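Local coordinates for protein PfhB2 (Pasteurella multocida, PDB 6U8T) that probably acts as a cysteine protease of the papain-like clan CA, being the YopT-like domain of a Pasteurella toxin, at residues E22-K25 with E26-H30; F190-W193 with L194-F198. The protein carries 1 engineered substitution. All blocks are in the same frame, centred on the assembly; numbering follows the deposited sequence.

Contact 1 of 2, residues E22-K25 with E26-H30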
# COMPACT_ATOMS: atom_id res chain seq x y z
N GLU C 22 10.62 -10.91 -5.91
CA GLU C 22 11.87 -10.13 -5.65
C GLU C 22 11.69 -8.68 -6.10
O GLU C 22 12.08 -7.77 -5.35
CB GLU C 22 13.10 -10.77 -6.33
CG GLU C 22 13.55 -12.05 -5.64
CD GLU C 22 13.71 -11.95 -4.13
OE1 GLU C 22 14.34 -10.98 -3.65
OE2 GLU C 22 13.20 -12.86 -3.41
N VAL C 23 11.07 -8.48 -7.25
CA VAL C 23 10.66 -7.12 -7.73
C VAL C 23 9.74 -6.48 -6.67
O VAL C 23 9.96 -5.30 -6.34
CB VAL C 23 9.99 -7.20 -9.11
CG1 VAL C 23 9.31 -5.88 -9.50
CG2 VAL C 23 10.99 -7.69 -10.18
N TYR C 24 8.76 -7.22 -6.13
CA TYR C 24 7.83 -6.65 -5.12
C TYR C 24 8.60 -6.22 -3.86
O TYR C 24 8.29 -5.17 -3.29
CB TYR C 24 6.65 -7.60 -4.82
CG TYR C 24 5.70 -6.97 -3.84
CD1 TYR C 24 4.92 -5.90 -4.23
CD2 TYR C 24 5.70 -7.31 -2.51
CE1 TYR C 24 4.04 -5.29 -3.35
CE2 TYR C 24 4.91 -6.64 -1.59
CZ TYR C 24 4.07 -5.64 -2.01
OH TYR C 24 3.26 -5.01 -1.09
N LYS C 25 9.60 -6.99 -3.43
CA LYS C 25 10.40 -6.63 -2.23
C LYS C 25 11.22 -5.34 -2.47
O LYS C 25 11.36 -4.54 -1.54
CB LYS C 25 11.25 -7.82 -1.82
CG LYS C 25 10.43 -8.98 -1.23
CD LYS C 25 11.28 -10.00 -0.52
CE LYS C 25 12.10 -10.86 -1.45
NZ LYS C 25 12.54 -12.11 -0.77
N GLU C 26 11.71 -5.13 -3.69
CA GLU C 26 12.42 -3.88 -4.09
C GLU C 26 11.43 -2.70 -4.03
O GLU C 26 11.79 -1.64 -3.51
CB GLU C 26 13.04 -4.01 -5.49
CG GLU C 26 14.30 -4.87 -5.53
CD GLU C 26 15.38 -4.41 -4.57
OE1 GLU C 26 15.71 -3.17 -4.54
OE2 GLU C 26 15.91 -5.29 -3.86
N ILE C 27 10.19 -2.91 -4.49
CA ILE C 27 9.11 -1.88 -4.45
C ILE C 27 8.83 -1.50 -2.99
O ILE C 27 8.78 -0.29 -2.66
CB ILE C 27 7.87 -2.38 -5.19
CG1 ILE C 27 8.10 -2.48 -6.70
CG2 ILE C 27 6.69 -1.48 -4.88
CD1 ILE C 27 6.97 -3.17 -7.47
N VAL C 28 8.69 -2.49 -2.12
CA VAL C 28 8.42 -2.25 -0.67
C VAL C 28 9.57 -1.41 -0.09
O VAL C 28 9.29 -0.43 0.62
CB VAL C 28 8.22 -3.58 0.10
CG1 VAL C 28 8.32 -3.39 1.60
CG2 VAL C 28 6.90 -4.24 -0.28
N LYS C 29 10.82 -1.75 -0.40
CA LYS C 29 12.01 -1.02 0.09
C LYS C 29 11.93 0.44 -0.39
O LYS C 29 12.18 1.36 0.43
CB LYS C 29 13.29 -1.70 -0.41
CG LYS C 29 14.59 -1.17 0.19
CD LYS C 29 15.85 -1.60 -0.57
CE LYS C 29 16.16 -3.08 -0.50
NZ LYS C 29 16.84 -3.44 0.76
N HIS C 30 11.57 0.63 -1.66
CA HIS C 30 11.48 1.96 -2.28
C HIS C 30 10.44 2.80 -1.53
O HIS C 30 10.78 3.87 -1.03
CB HIS C 30 11.18 1.86 -3.78
CG HIS C 30 10.96 3.20 -4.38
ND1 HIS C 30 11.98 3.96 -4.90
CD2 HIS C 30 9.85 3.96 -4.47
CE1 HIS C 30 11.49 5.12 -5.32
NE2 HIS C 30 10.18 5.16 -5.04
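Tyr24 meets Val28 one turn further along helix 20-51. Its CB starts away from 26-30. CG lies anti to the backbone N (chi1 -178°), and this carries the ring out beside the next turn. Tyr24 CD2 is 4.0 Å from Val28 CG2. Tyr24 CE2 comes closer to Val28 CG2, at 3.4 Å. CZ and OH also lie near Val28 CG2; the methyl thus follows the CD2-CE2 part of the ring and its hydroxyl end. The two side chains meet at a slant. Val28 CG2 also sits 3.4 Å from Tyr24 O, and the methyl rests against both the ring and the backbone of Tyr24. Tyr24 is buried, and Leu156 of the second subunit packs against it as well.

Val23 and Ile27 make a looser pair, with Val23 CG1 4.1 Å from Ile27 CD1. Ile27 CG1 also rests against Val23 O. Ile27 packs on Ile27 of the second subunit, and Val23 on His30 of that subunit.

Four backbone bonds of the i to i+4 kind run beneath these side chains. The bond from Val28 N to Tyr24 O is 3.0 Å long, with an angle of 161° at the hydrogen. Lys29 N reaches Lys25 O in the same way.

The polar side of the helix is held within the first turn. Lys25 NZ forms a salt bridge to Glu22 OE2 at 2.8 Å, on the syn side but 23° out of the carboxylate plane. The same NZ also bonds the carbonyl oxygen of Lys201, at the end of helix 187-201. The helix is thus amphipathic here. Its apolar side lies largely against the second subunit, with Val28 on Lys207 of its own chain. The lysine of its charged side ties it to another helix of that chain.

Contact 2 of 2, residues F190-W193 with L194-F198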
# COMPACT_ATOMS: atom_id res chain seq x y z
N PHE C 190 4.24 -27.31 6.77
CA PHE C 190 3.69 -26.16 6.01
C PHE C 190 3.39 -24.98 6.95
O PHE C 190 3.77 -23.85 6.63
CB PHE C 190 2.43 -26.56 5.23
CG PHE C 190 1.73 -25.37 4.61
CD1 PHE C 190 2.25 -24.76 3.48
CD2 PHE C 190 0.60 -24.84 5.20
CE1 PHE C 190 1.62 -23.65 2.92
CE2 PHE C 190 -0.02 -23.72 4.65
CZ PHE C 190 0.48 -23.14 3.50
N GLU C 191 2.70 -25.23 8.06
CA GLU C 191 2.23 -24.16 8.98
C GLU C 191 3.45 -23.44 9.57
O GLU C 191 3.46 -22.19 9.53
CB GLU C 191 1.34 -24.76 10.07
CG GLU C 191 0.85 -23.73 11.06
CD GLU C 191 -0.34 -24.18 11.91
OE1 GLU C 191 -1.28 -24.84 11.37
OE2 GLU C 191 -0.32 -23.89 13.11
N SER C 192 4.45 -24.17 10.06
CA SER C 192 5.68 -23.58 10.66
C SER C 192 6.41 -22.75 9.62
O SER C 192 6.75 -21.62 9.92
CB SER C 192 6.56 -24.61 11.25
OG SER C 192 5.79 -25.39 12.13
N TRP C 193 6.63 -23.30 8.42
CA TRP C 193 7.32 -22.63 7.30
C TRP C 193 6.59 -21.35 6.92
O TRP C 193 7.27 -20.33 6.77
CB TRP C 193 7.43 -23.54 6.09
CG TRP C 193 7.94 -22.83 4.88
CD1 TRP C 193 9.24 -22.55 4.57
CD2 TRP C 193 7.15 -22.29 3.82
NE1 TRP C 193 9.31 -21.90 3.37
CE2 TRP C 193 8.05 -21.73 2.89
CE3 TRP C 193 5.78 -22.24 3.55
CZ2 TRP C 193 7.61 -21.14 1.71
CZ3 TRP C 193 5.35 -21.63 2.40
CH2 TRP C 193 6.25 -21.09 1.49
N LEU C 194 5.27 -21.39 6.76
CA LEU C 194 4.46 -20.23 6.35
C LEU C 194 4.59 -19.13 7.42
O LEU C 194 4.88 -17.98 7.03
CB LEU C 194 3.00 -20.66 6.17
CG LEU C 194 2.15 -19.67 5.36
CD1 LEU C 194 2.56 -19.70 3.89
CD2 LEU C 194 0.67 -19.96 5.48
N LYS C 195 4.45 -19.49 8.70
CA LYS C 195 4.42 -18.52 9.82
C LYS C 195 5.83 -18.03 10.15
O LYS C 195 5.97 -16.85 10.41
CB LYS C 195 3.76 -19.15 11.05
CG LYS C 195 2.31 -19.56 10.85
CD LYS C 195 1.60 -19.98 12.11
CE LYS C 195 0.09 -19.89 11.99
NZ LYS C 195 -0.59 -20.43 13.19
N GLU C 196 6.84 -18.89 10.14
CA GLU C 196 8.18 -18.58 10.72
C GLU C 196 9.15 -18.11 9.63
O GLU C 196 10.08 -17.40 10.00
CB GLU C 196 8.77 -19.77 11.45
CG GLU C 196 8.03 -20.16 12.72
CD GLU C 196 8.48 -21.50 13.31
OE1 GLU C 196 9.56 -21.99 12.90
OE2 GLU C 196 7.74 -22.09 14.13
N ALA C 197 8.93 -18.46 8.36
CA ALA C 197 9.90 -18.22 7.26
C ALA C 197 9.24 -17.39 6.15
O ALA C 197 9.68 -16.26 5.94
CB ALA C 197 10.43 -19.53 6.75
N PHE C 198 8.21 -17.91 5.50
CA PHE C 198 7.63 -17.32 4.27
C PHE C 198 7.04 -15.94 4.56
O PHE C 198 7.29 -15.01 3.78
CB PHE C 198 6.56 -18.21 3.65
CG PHE C 198 6.07 -17.74 2.30
CD1 PHE C 198 6.92 -17.72 1.21
CD2 PHE C 198 4.78 -17.27 2.14
CE1 PHE C 198 6.49 -17.26 -0.02
CE2 PHE C 198 4.34 -16.81 0.91
CZ PHE C 198 5.20 -16.82 -0.17
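Trp193 O takes two backbone donors. Phe198 N gives Trp193 O a nearly straight bond of 2.9 Å, with 170° at the hydrogen. Ala197 N bonds Trp193 O at 3.0 Å, from above the carbonyl plane and more bent, at 140°. Before this, the normal pattern holds: Leu194 N bonds Phe190 O, Lys195 N bonds Glu191 O, and Glu196 N bonds Ser192 O at 2.7 Å.

The side-chain polar groups look mostly outside the two segments. Lys195 NZ makes only a weak salt bridge to Glu191 OE2 at 3.5 Å, and bonds Ser133 OG of the second subunit. Glu196 OE1 is hydrogen-bonded to Tyr8 OH, Ser192 OG to Gln188 O, and Trp193 NE1 weakly to Ser4 OG.

Phe198 CB lies over the six-membered ring of Trp193, 3.6 Å from its centroid, a CH-pi contact. The Phe198 ring is nearly parallel to it but slid aside, so the two rings barely overlap. Leu194 CD2 packs 3.8 Å from Phe190 CZ. Both Trp193 and Phe198 also touch Met182 of strand 180-184. The i to i+5 bond marks a pi-type turn within an alpha helix that packs on an antiparallel sheet.

Contact 1 lies near the start of helix 20-51, and contact 2 lies in helix 187-201, close to the end of the chain. They follow one another in sequence. Their centres are 21 Å apart, and their nearest atoms are about 8 Å apart without touching. A bond between Lys25 of contact 1 and Lys201 still joins the two helices directly. Contact 2 packs on the four-stranded antiparallel sheet, whose edge strand 11-15 shortly precedes helix 20-51. Both contacts also touch the second subunit, contact 1 partly through the same helix of that copy. Early and late parts of the chain are thus joined in one subunit, and both take part in contacts to the second, at different places on it.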